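Local coordinates for single-stranded DNA-binding protein (Thermus aquaticus, PDB 2FXQ) that binds single-stranded DNA and probably recruits partner proteins during DNA replication, recombination and repair, at residues G135-D140 and S187-G192; V152-L157 and F173-A178; Q177-L182 and R218-R223; A183-E188 and L222-P227. All blocks are in the same frame, centred on the assembly; numbering follows the deposited sequence.

How the contacts relate
All four contacts lie in the second OB domain of the chain. Contact 2 is the hairpin of strands 151-160 and 171-179. Contact 3 shares Gln177 and Ala178 with it and adds strand 213-225; their centres are about 8 Å apart. Contact 4 shares Leu222 and Arg223 with contact 3 and packs helix 180-186 onto the end of that strand. Contact 1, about 9 Å from contact 2 between centres, ties the end of strand 129-137 to the loop after the helix. Arg139 NH2 of contact 1 forms a salt bridge of 2.6 Å with Glu175 OE2 of contact 2. Contacts 1 and 4 touch where Leu189 packs on Arg226.

Contact 1: residues G135-D140 and S187-G192; sequences GNLTRD and SELRKG
Three hydrogen bonds join Leu137, Asn136 and Asp140 to the loop 187-192. Gly192 N donates to Leu137 O at 2.8 Å. Gly192 O in turn accepts Asn136 ND2 at 2.9 Å, from a donor tilted out of the carbonyl plane. Gly192 is therefore gripped at both its N and its O. Farther along, Lys191 N points almost straight at Asp140 OD2, at 2.8 Å and an angle of 169°. The side chain of Asp140 has CG anti to its carbonyl carbon (chi1 -72°), which brings OD2 to this N-H. An alanine in place of Asn136 would remove the amide and would probably leave Gly192 O without this donor, freeing the loop to shift there.

Packing surrounds these bonds. Leu137 CD1 meets Leu189 CB at 3.6 Å, and the two side chains cross at about a right angle. Lys191 runs its aliphatic part past the backbone of Thr138 and Arg139, with CB 3.6 Å from Arg139 CA. Arg190 folds back on its own loop, where NH1 donates to Ser187 O and Leu189 O. Leu137 and Leu189 both also touch Leu195 of strand 194-207, and Asp193 continues the backbone pairing with Leu137. The arrangement belongs to the OB fold: the loop that follows the helix is tied to the end of strand 129-137 as the chain enters strand 194-207.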
# COMPACT_ATOMS: atom_id res chain seq x y z
N GLY A 135 0.28 -14.72 -6.95
CA GLY A 135 0.87 -15.71 -7.86
C GLY A 135 0.45 -17.13 -7.45
O GLY A 135 -0.64 -17.29 -6.89
N ASN A 136 1.26 -18.12 -7.75
CA ASN A 136 0.89 -19.54 -7.44
C ASN A 136 2.07 -20.19 -6.81
O ASN A 136 3.21 -19.92 -7.22
CB ASN A 136 0.52 -20.31 -8.70
CG ASN A 136 -0.80 -19.78 -9.31
OD1 ASN A 136 -0.80 -18.81 -10.08
ND2 ASN A 136 -1.91 -20.36 -8.90
N LEU A 137 1.82 -21.01 -5.79
CA LEU A 137 2.95 -21.68 -5.10
C LEU A 137 3.72 -22.61 -6.06
O LEU A 137 3.13 -23.36 -6.84
CB LEU A 137 2.43 -22.44 -3.88
CG LEU A 137 1.96 -21.66 -2.65
CD1 LEU A 137 1.80 -22.72 -1.58
CD2 LEU A 137 3.03 -20.65 -2.20
N THR A 138 5.06 -22.59 -6.01
CA THR A 138 5.87 -23.47 -6.88
C THR A 138 6.16 -24.81 -6.23
O THR A 138 6.64 -25.70 -6.90
CB THR A 138 7.20 -22.79 -7.27
OG1 THR A 138 7.88 -22.38 -6.08
CG2 THR A 138 6.95 -21.48 -7.98
N ARG A 139 5.87 -24.97 -4.94
CA ARG A 139 6.11 -26.23 -4.24
C ARG A 139 5.27 -26.22 -3.00
O ARG A 139 4.79 -25.17 -2.61
CB ARG A 139 7.59 -26.39 -3.86
CG ARG A 139 8.09 -25.26 -3.02
CD ARG A 139 9.60 -25.22 -2.95
NE ARG A 139 9.90 -24.13 -2.04
CZ ARG A 139 10.42 -22.97 -2.38
NH1 ARG A 139 10.78 -22.72 -3.64
NH2 ARG A 139 10.62 -22.07 -1.45
N ASP A 140 5.09 -27.37 -2.40
CA ASP A 140 4.41 -27.41 -1.09
C ASP A 140 5.15 -26.56 -0.05
O ASP A 140 6.36 -26.47 -0.04
CB ASP A 140 4.32 -28.84 -0.57
CG ASP A 140 3.32 -29.65 -1.35
OD1 ASP A 140 3.18 -30.86 -1.08
OD2 ASP A 140 2.62 -29.13 -2.26
N SER A 187 0.57 -23.45 5.90
CA SER A 187 0.92 -24.88 5.79
C SER A 187 -0.18 -25.74 5.12
O SER A 187 0.11 -26.85 4.68
CB SER A 187 1.31 -25.45 7.16
OG SER A 187 0.15 -25.76 7.93
N GLU A 188 -1.42 -25.22 5.04
CA GLU A 188 -2.53 -25.99 4.41
C GLU A 188 -2.50 -25.87 2.88
O GLU A 188 -3.23 -26.56 2.21
CB GLU A 188 -3.92 -25.48 4.85
CG GLU A 188 -4.16 -25.27 6.34
CD GLU A 188 -5.12 -24.08 6.63
OE1 GLU A 188 -5.37 -23.23 5.72
OE2 GLU A 188 -5.62 -24.00 7.78
N LEU A 189 -1.70 -24.94 2.36
CA LEU A 189 -1.63 -24.71 0.92
C LEU A 189 -0.76 -25.81 0.27
O LEU A 189 -0.06 -26.51 0.99
CB LEU A 189 -0.98 -23.34 0.69
CG LEU A 189 -1.64 -22.04 1.28
CD1 LEU A 189 -0.60 -20.87 1.40
CD2 LEU A 189 -2.72 -21.64 0.35
N ARG A 190 -0.77 -25.93 -1.06
CA ARG A 190 -0.02 -26.98 -1.77
C ARG A 190 0.50 -26.36 -3.05
O ARG A 190 -0.02 -25.35 -3.48
CB ARG A 190 -0.99 -28.13 -2.10
CG ARG A 190 -1.52 -28.92 -0.85
CD ARG A 190 -0.43 -29.73 -0.11
NE ARG A 190 -0.92 -30.52 1.02
CZ ARG A 190 -1.02 -30.08 2.28
NH1 ARG A 190 -0.64 -28.85 2.59
NH2 ARG A 190 -1.50 -30.87 3.24
N LYS A 191 1.49 -26.99 -3.67
CA LYS A 191 2.06 -26.51 -4.91
C LYS A 191 0.92 -26.25 -5.89
O LYS A 191 -0.04 -27.05 -5.95
CB LYS A 191 3.01 -27.64 -5.47
CG LYS A 191 3.47 -27.45 -6.90
CD LYS A 191 4.23 -28.74 -7.38
CE LYS A 191 5.30 -28.37 -8.35
NZ LYS A 191 5.88 -29.63 -8.95
N GLY A 192 0.99 -25.13 -6.60
CA GLY A 192 -0.07 -24.77 -7.53
C GLY A 192 -1.10 -23.78 -7.03
O GLY A 192 -1.68 -23.07 -7.84

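Contact 2: residues V152-L157 and F173-A178; sequences VVRLGL and FLEVQA
Val153, Leu155 and Leu157 pair with Ala178, Val176 and Leu174 as three antiparallel hydrogen-bonded pairs. Each pair makes two backbone bonds; Leu155 N to Val176 O is 2.7 Å and Val176 N to Leu155 O is 2.8 Å. The non-hydrogen-bonded pairs between them are Arg154 with Gln177 and Gly156 with Glu175.

Val153, Leu155, Leu157, Leu174, Val176 and Ala178 lie on one face. There Val153 CG1 sits 3.8 Å from Ala178 CB. The other face carries Arg154, Glu175 and Gln177. Glu175 bends at chi2 (-60°), which swings its carboxylate over the neighbouring strand. OE2 lies 3.5 Å from Arg154 CG, and Gly156 has no side chain to meet the carboxylate. Gln177 crosses Val152 at a slant, with OE1 3.8 Å from Val152 CG2.

Further residues back both faces. Leu133, Leu195 and Val197 pack on the apolar one. On the polar one, Glu175 OE2 forms a salt bridge with Arg139. A glutamine at Glu175 would lose the negative charge and would probably leave Arg139 without its ionic mate, close to the like charge of Arg154.

The chemistry is thus divided by face. The apolar side belongs to the core of the OB barrel. On the other, Glu175 OE2 lies 3.2 Å from Leu155 O, a second acceptor. That closeness is likely to be unfavourable by itself, and the Arg139 salt bridge probably offsets it.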
# COMPACT_ATOMS: atom_id res chain seq x y z
N VAL A 152 7.17 -21.12 11.34
CA VAL A 152 7.70 -20.31 10.24
C VAL A 152 7.61 -21.16 8.98
O VAL A 152 7.89 -22.36 9.00
CB VAL A 152 9.14 -19.82 10.55
CG1 VAL A 152 10.09 -20.96 10.85
CG2 VAL A 152 9.73 -18.90 9.41
N VAL A 153 7.31 -20.52 7.87
CA VAL A 153 7.23 -21.21 6.61
C VAL A 153 7.88 -20.39 5.48
O VAL A 153 7.77 -19.16 5.47
CB VAL A 153 5.75 -21.54 6.25
CG1 VAL A 153 4.96 -20.30 5.86
CG2 VAL A 153 5.72 -22.60 5.15
N ARG A 154 8.49 -21.05 4.52
CA ARG A 154 9.00 -20.36 3.33
C ARG A 154 8.09 -20.77 2.19
O ARG A 154 7.79 -21.97 2.00
CB ARG A 154 10.44 -20.84 3.05
CG ARG A 154 11.10 -20.27 1.76
CD ARG A 154 12.62 -20.73 1.49
NE ARG A 154 13.00 -21.93 2.26
CZ ARG A 154 12.64 -23.19 1.97
NH1 ARG A 154 11.89 -23.46 0.90
NH2 ARG A 154 13.01 -24.19 2.77
N LEU A 155 7.66 -19.83 1.39
CA LEU A 155 6.73 -20.18 0.34
C LEU A 155 7.42 -19.74 -0.95
O LEU A 155 7.98 -18.63 -0.97
CB LEU A 155 5.41 -19.37 0.53
CG LEU A 155 4.66 -19.59 1.84
CD1 LEU A 155 3.40 -18.59 2.07
CD2 LEU A 155 4.18 -21.03 1.94
N GLY A 156 7.38 -20.56 -1.98
CA GLY A 156 7.88 -20.13 -3.31
C GLY A 156 6.72 -19.72 -4.18
O GLY A 156 5.75 -20.48 -4.32
N LEU A 157 6.80 -18.53 -4.77
CA LEU A 157 5.70 -18.03 -5.56
C LEU A 157 6.16 -17.71 -6.99
O LEU A 157 7.19 -17.00 -7.17
CB LEU A 157 5.17 -16.70 -4.96
CG LEU A 157 3.87 -16.37 -4.23
CD1 LEU A 157 3.48 -14.84 -4.45
CD2 LEU A 157 2.73 -17.34 -4.55
N PHE A 173 10.01 -15.78 -10.13
CA PHE A 173 9.97 -16.62 -8.94
C PHE A 173 10.45 -15.88 -7.67
O PHE A 173 11.58 -15.38 -7.60
CB PHE A 173 10.69 -17.94 -9.21
CG PHE A 173 10.19 -18.64 -10.46
CD1 PHE A 173 10.71 -18.30 -11.72
CD2 PHE A 173 9.16 -19.58 -10.39
CE1 PHE A 173 10.22 -18.92 -12.91
CE2 PHE A 173 8.68 -20.21 -11.58
CZ PHE A 173 9.22 -19.87 -12.84
N LEU A 174 9.56 -15.77 -6.66
CA LEU A 174 9.83 -14.93 -5.50
C LEU A 174 9.60 -15.75 -4.19
O LEU A 174 8.70 -16.57 -4.14
CB LEU A 174 8.90 -13.70 -5.53
CG LEU A 174 9.19 -12.72 -6.67
CD1 LEU A 174 8.10 -11.65 -6.71
CD2 LEU A 174 10.61 -12.10 -6.62
N GLU A 175 10.43 -15.57 -3.18
CA GLU A 175 10.32 -16.37 -1.95
C GLU A 175 9.59 -15.47 -0.92
O GLU A 175 9.82 -14.25 -0.87
CB GLU A 175 11.71 -16.78 -1.42
CG GLU A 175 12.48 -17.74 -2.32
CD GLU A 175 11.75 -19.06 -2.55
OE1 GLU A 175 11.93 -19.69 -3.65
OE2 GLU A 175 11.01 -19.46 -1.63
N VAL A 176 8.68 -16.06 -0.15
CA VAL A 176 7.95 -15.28 0.89
C VAL A 176 8.09 -16.05 2.20
O VAL A 176 8.03 -17.28 2.21
CB VAL A 176 6.47 -15.17 0.48
CG1 VAL A 176 5.59 -14.50 1.58
CG2 VAL A 176 6.35 -14.31 -0.80
N GLN A 177 8.26 -15.34 3.30
CA GLN A 177 8.36 -16.03 4.60
C GLN A 177 7.17 -15.56 5.42
O GLN A 177 6.79 -14.38 5.37
CB GLN A 177 9.69 -15.62 5.27
CG GLN A 177 9.98 -16.38 6.53
CD GLN A 177 11.38 -16.08 7.06
OE1 GLN A 177 12.17 -17.00 7.28
NE2 GLN A 177 11.67 -14.80 7.25
N ALA A 178 6.57 -16.47 6.18
CA ALA A 178 5.47 -16.10 7.03
C ALA A 178 5.72 -16.73 8.38
O ALA A 178 6.40 -17.76 8.45
CB ALA A 178 4.16 -16.61 6.46

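Contact 3: residues Q177-L182 and R218-R223; sequences QAWREL and RVEALR
Gln177 and Glu220 form a parallel bridge between strands 171-179 and 213-225, a parallel pairing within the OB barrel. The tight part is the backbone. Gln177 N donates to Val219 O at 2.8 Å, and Ala221 N donates to Gln177 O at 2.8 Å. On the inner side Ala178 CB and Ala221 CB meet at 4.1 Å, and both residues are buried.

The polar side, where Gln177 is partly exposed, is bridged by water. The Gln177 amide stacks closely on the Arg218 guanidinium with their planes 18° apart. OE1 lies over one guanidinium face, not in line with an N-H. Gln177 reaches there because CG is anti to the backbone N (chi1 -173°) and the chain stays extended. A water accepts a weak bond from Arg218 NH2 and donates to Gln177 OE1. Arg218 NH1 forms a salt bridge with Asp204. Glu220 crosses Trp179 at about a right angle, its carboxylate nearly perpendicular to the indole, and its OE2 is held by Arg200.

Beyond the bridge the strands part. Leu222 and Arg223 form a classic bulge opposite Ile198, and Leu182 CD1 rests 3.4 Å from Leu222 O. Here one water links the backbones: it accepts from Trp179 N at 2.8 Å and donates to Ala221 O at 2.8 Å.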
# COMPACT_ATOMS: atom_id res chain seq x y z
N GLN A 177 8.26 -15.34 3.30
CA GLN A 177 8.36 -16.03 4.60
C GLN A 177 7.17 -15.56 5.42
O GLN A 177 6.79 -14.38 5.37
CB GLN A 177 9.69 -15.62 5.27
CG GLN A 177 9.98 -16.38 6.53
CD GLN A 177 11.38 -16.08 7.06
OE1 GLN A 177 12.17 -17.00 7.28
NE2 GLN A 177 11.67 -14.80 7.25
N ALA A 178 6.57 -16.47 6.18
CA ALA A 178 5.47 -16.10 7.03
C ALA A 178 5.72 -16.73 8.38
O ALA A 178 6.40 -17.76 8.45
CB ALA A 178 4.16 -16.61 6.46
N TRP A 179 5.17 -16.13 9.42
CA TRP A 179 5.45 -16.51 10.81
C TRP A 179 4.20 -16.81 11.61
O TRP A 179 3.11 -16.31 11.28
CB TRP A 179 6.16 -15.36 11.55
CG TRP A 179 7.47 -15.09 10.99
CD1 TRP A 179 7.77 -14.29 9.91
CD2 TRP A 179 8.72 -15.62 11.46
NE1 TRP A 179 9.13 -14.30 9.68
CE2 TRP A 179 9.73 -15.12 10.60
CE3 TRP A 179 9.09 -16.47 12.50
CZ2 TRP A 179 11.09 -15.43 10.77
CZ3 TRP A 179 10.44 -16.79 12.67
CH2 TRP A 179 11.42 -16.26 11.81
N ARG A 180 4.36 -17.57 12.70
CA ARG A 180 3.27 -17.75 13.70
C ARG A 180 1.98 -18.26 13.09
O ARG A 180 2.00 -19.18 12.30
CB ARG A 180 3.03 -16.42 14.45
CG ARG A 180 4.29 -15.99 15.22
CD ARG A 180 4.10 -14.72 16.07
NE ARG A 180 5.27 -14.52 16.92
CZ ARG A 180 6.13 -13.52 16.83
NH1 ARG A 180 5.98 -12.58 15.91
NH2 ARG A 180 7.16 -13.46 17.68
N GLU A 181 0.83 -17.62 13.39
CA GLU A 181 -0.46 -18.09 12.86
C GLU A 181 -0.54 -18.12 11.32
O GLU A 181 -1.18 -18.97 10.75
CB GLU A 181 -1.58 -17.18 13.40
CG GLU A 181 -3.01 -17.56 13.06
CD GLU A 181 -4.02 -16.72 13.86
OE1 GLU A 181 -5.01 -16.24 13.26
OE2 GLU A 181 -3.80 -16.54 15.10
N LEU A 182 0.08 -17.15 10.65
CA LEU A 182 0.02 -17.15 9.20
C LEU A 182 0.84 -18.28 8.62
O LEU A 182 0.47 -18.83 7.59
CB LEU A 182 0.62 -15.80 8.68
CG LEU A 182 -0.29 -14.58 8.56
CD1 LEU A 182 0.63 -13.53 7.85
CD2 LEU A 182 -1.50 -14.95 7.67
N ARG A 218 14.20 -10.63 1.42
CA ARG A 218 13.03 -11.42 1.10
C ARG A 218 11.74 -10.65 1.50
O ARG A 218 11.79 -9.62 2.18
CB ARG A 218 12.95 -12.75 1.85
CG ARG A 218 14.23 -13.48 2.17
CD ARG A 218 14.11 -14.18 3.52
NE ARG A 218 13.21 -15.32 3.46
CZ ARG A 218 13.52 -16.54 3.92
NH1 ARG A 218 14.71 -16.76 4.49
NH2 ARG A 218 12.64 -17.54 3.83
N VAL A 219 10.63 -11.24 1.14
CA VAL A 219 9.33 -10.66 1.46
C VAL A 219 8.87 -11.37 2.72
O VAL A 219 8.84 -12.61 2.74
CB VAL A 219 8.32 -10.86 0.31
CG1 VAL A 219 6.86 -10.49 0.76
CG2 VAL A 219 8.84 -10.05 -0.97
N GLU A 220 8.45 -10.59 3.71
CA GLU A 220 7.78 -11.17 4.88
C GLU A 220 6.28 -10.94 4.66
O GLU A 220 5.84 -9.77 4.45
CB GLU A 220 8.30 -10.52 6.16
CG GLU A 220 7.46 -11.04 7.36
CD GLU A 220 7.58 -10.21 8.63
OE1 GLU A 220 7.05 -10.72 9.67
OE2 GLU A 220 8.17 -9.11 8.59
N ALA A 221 5.47 -12.02 4.67
CA ALA A 221 3.99 -11.88 4.63
C ALA A 221 3.42 -11.30 5.90
O ALA A 221 3.81 -11.70 7.00
CB ALA A 221 3.33 -13.23 4.36
N LEU A 222 2.55 -10.29 5.78
CA LEU A 222 1.81 -9.77 6.91
C LEU A 222 0.33 -10.16 6.80
O LEU A 222 -0.35 -10.26 7.82
CB LEU A 222 1.96 -8.26 7.00
CG LEU A 222 3.45 -7.84 7.18
CD1 LEU A 222 3.54 -6.31 7.17
CD2 LEU A 222 4.06 -8.41 8.51
N ARG A 223 -0.15 -10.40 5.59
CA ARG A 223 -1.49 -10.93 5.39
C ARG A 223 -1.37 -11.90 4.23
O ARG A 223 -0.59 -11.68 3.30
CB ARG A 223 -2.44 -9.81 4.95
CG ARG A 223 -3.88 -10.31 4.84
CD ARG A 223 -4.94 -9.21 5.00
NE ARG A 223 -6.29 -9.74 4.76
CZ ARG A 223 -7.43 -9.05 4.94
NH1 ARG A 223 -7.45 -7.82 5.39
NH2 ARG A 223 -8.58 -9.61 4.68
O HOH W 1 12.11 -19.76 6.18
O HOH W 2 4.34 -13.50 9.12

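Contact 4: residues A183-E188 and L222-P227; sequences AEWASE and LRLERP
Helix 180-186 of the OB domain packs against the end of strand 213-225, with Trp185 and Leu224 at the centre. No hydrogen bond crosses this contact. Trp185 reaches the strand because its CG is anti to the backbone N (chi1 178°). Its six-membered ring does the touching. CZ3 meets Leu224 CB at 3.5 Å, and Leu224 O lies over one ring face. Arg226 approaches at the ring edge, where its CG is 3.7 Å from Trp185 CH2 and its CD also touches. The guanidinium of Arg226 is perpendicular to the indole, with planes 89° apart, and is not stacked on it. Deeper in, Ala186 CB packs on Leu224 CD1 at 3.8 Å.

Ser187 OG donates to Glu184 O at 2.7 Å. On the strand, Arg223 NE forms a salt bridge of 2.7 Å with Glu225 OE1, using the anti lone pair of that oxygen.

Leu224 also rests on Leu195 and Val197 of strand 194-207, while Ala183 and Ala186 lean on Val153 of strand 151-160. The helix thus packs on strands 151-160 and 213-225, with Leu224 linking it to strand 194-207. From strand 213-225, Arg223 and Glu225 pack on Ile11 and Leu75 of the second subunit.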
# COMPACT_ATOMS: atom_id res chain seq x y z
N ALA A 183 1.95 -18.64 9.29
CA ALA A 183 2.75 -19.85 8.86
C ALA A 183 1.88 -21.12 9.03
O ALA A 183 1.83 -21.99 8.13
CB ALA A 183 4.04 -19.98 9.65
N GLU A 184 1.18 -21.22 10.15
CA GLU A 184 0.35 -22.42 10.39
C GLU A 184 -0.76 -22.51 9.38
O GLU A 184 -1.05 -23.58 8.87
CB GLU A 184 -0.27 -22.37 11.77
CG GLU A 184 0.23 -23.51 12.63
CD GLU A 184 0.82 -22.96 13.87
OE1 GLU A 184 1.60 -23.66 14.53
OE2 GLU A 184 0.48 -21.79 14.15
N TRP A 185 -1.40 -21.39 9.10
CA TRP A 185 -2.42 -21.36 8.05
C TRP A 185 -1.83 -21.68 6.67
O TRP A 185 -2.41 -22.46 5.92
CB TRP A 185 -3.06 -19.96 8.03
CG TRP A 185 -4.07 -19.80 6.96
CD1 TRP A 185 -5.43 -20.07 7.04
CD2 TRP A 185 -3.83 -19.32 5.62
NE1 TRP A 185 -6.02 -19.78 5.83
CE2 TRP A 185 -5.07 -19.32 4.95
CE3 TRP A 185 -2.68 -18.87 4.94
CZ2 TRP A 185 -5.19 -18.93 3.61
CZ3 TRP A 185 -2.78 -18.53 3.64
CH2 TRP A 185 -4.06 -18.52 2.97
N ALA A 186 -0.68 -21.08 6.33
CA ALA A 186 -0.06 -21.29 5.00
C ALA A 186 0.34 -22.75 4.79
O ALA A 186 0.42 -23.24 3.65
CB ALA A 186 1.16 -20.35 4.83
N SER A 187 0.57 -23.45 5.90
CA SER A 187 0.92 -24.88 5.79
C SER A 187 -0.18 -25.74 5.12
O SER A 187 0.11 -26.85 4.68
CB SER A 187 1.31 -25.45 7.16
OG SER A 187 0.15 -25.76 7.93
N GLU A 188 -1.42 -25.22 5.04
CA GLU A 188 -2.53 -25.99 4.41
C GLU A 188 -2.50 -25.87 2.88
O GLU A 188 -3.23 -26.56 2.21
CB GLU A 188 -3.92 -25.48 4.85
CG GLU A 188 -4.16 -25.27 6.34
CD GLU A 188 -5.12 -24.08 6.63
OE1 GLU A 188 -5.37 -23.23 5.72
OE2 GLU A 188 -5.62 -24.00 7.78
N LEU A 222 2.55 -10.29 5.78
CA LEU A 222 1.81 -9.77 6.91
C LEU A 222 0.33 -10.16 6.80
O LEU A 222 -0.35 -10.26 7.82
CB LEU A 222 1.96 -8.26 7.00
CG LEU A 222 3.45 -7.84 7.18
CD1 LEU A 222 3.54 -6.31 7.17
CD2 LEU A 222 4.06 -8.41 8.51
N ARG A 223 -0.15 -10.40 5.59
CA ARG A 223 -1.49 -10.93 5.39
C ARG A 223 -1.37 -11.90 4.23
O ARG A 223 -0.59 -11.68 3.30
CB ARG A 223 -2.44 -9.81 4.95
CG ARG A 223 -3.88 -10.31 4.84
CD ARG A 223 -4.94 -9.21 5.00
NE ARG A 223 -6.29 -9.74 4.76
CZ ARG A 223 -7.43 -9.05 4.94
NH1 ARG A 223 -7.45 -7.82 5.39
NH2 ARG A 223 -8.58 -9.61 4.68
N LEU A 224 -2.13 -13.00 4.27
CA LEU A 224 -2.20 -13.91 3.16
C LEU A 224 -3.70 -14.24 2.90
O LEU A 224 -4.48 -14.42 3.83
CB LEU A 224 -1.51 -15.28 3.52
CG LEU A 224 0.01 -15.23 3.78
CD1 LEU A 224 0.46 -16.64 4.19
CD2 LEU A 224 0.71 -14.77 2.53
N GLU A 225 -4.08 -14.28 1.63
CA GLU A 225 -5.43 -14.60 1.26
C GLU A 225 -5.35 -15.48 0.04
O GLU A 225 -4.35 -15.47 -0.66
CB GLU A 225 -6.26 -13.34 0.92
CG GLU A 225 -6.40 -12.30 2.05
CD GLU A 225 -7.21 -12.82 3.25
OE1 GLU A 225 -7.13 -12.23 4.37
OE2 GLU A 225 -7.91 -13.85 3.11
N ARG A 226 -6.43 -16.21 -0.23
CA ARG A 226 -6.52 -17.02 -1.41
C ARG A 226 -7.47 -16.43 -2.47
O ARG A 226 -8.67 -16.28 -2.22
CB ARG A 226 -7.12 -18.37 -0.98
CG ARG A 226 -6.31 -19.10 0.05
CD ARG A 226 -6.88 -20.47 0.34
NE ARG A 226 -6.58 -21.36 -0.77
CZ ARG A 226 -6.50 -22.68 -0.63
NH1 ARG A 226 -6.71 -23.22 0.57
NH2 ARG A 226 -6.20 -23.44 -1.67
N PRO A 227 -6.97 -16.16 -3.66
CA PRO A 227 -7.82 -15.64 -4.74
C PRO A 227 -8.76 -16.77 -5.17
O PRO A 227 -8.41 -17.95 -5.07
CB PRO A 227 -6.83 -15.30 -5.85
CG PRO A 227 -5.62 -16.13 -5.54
CD PRO A 227 -5.55 -16.28 -4.07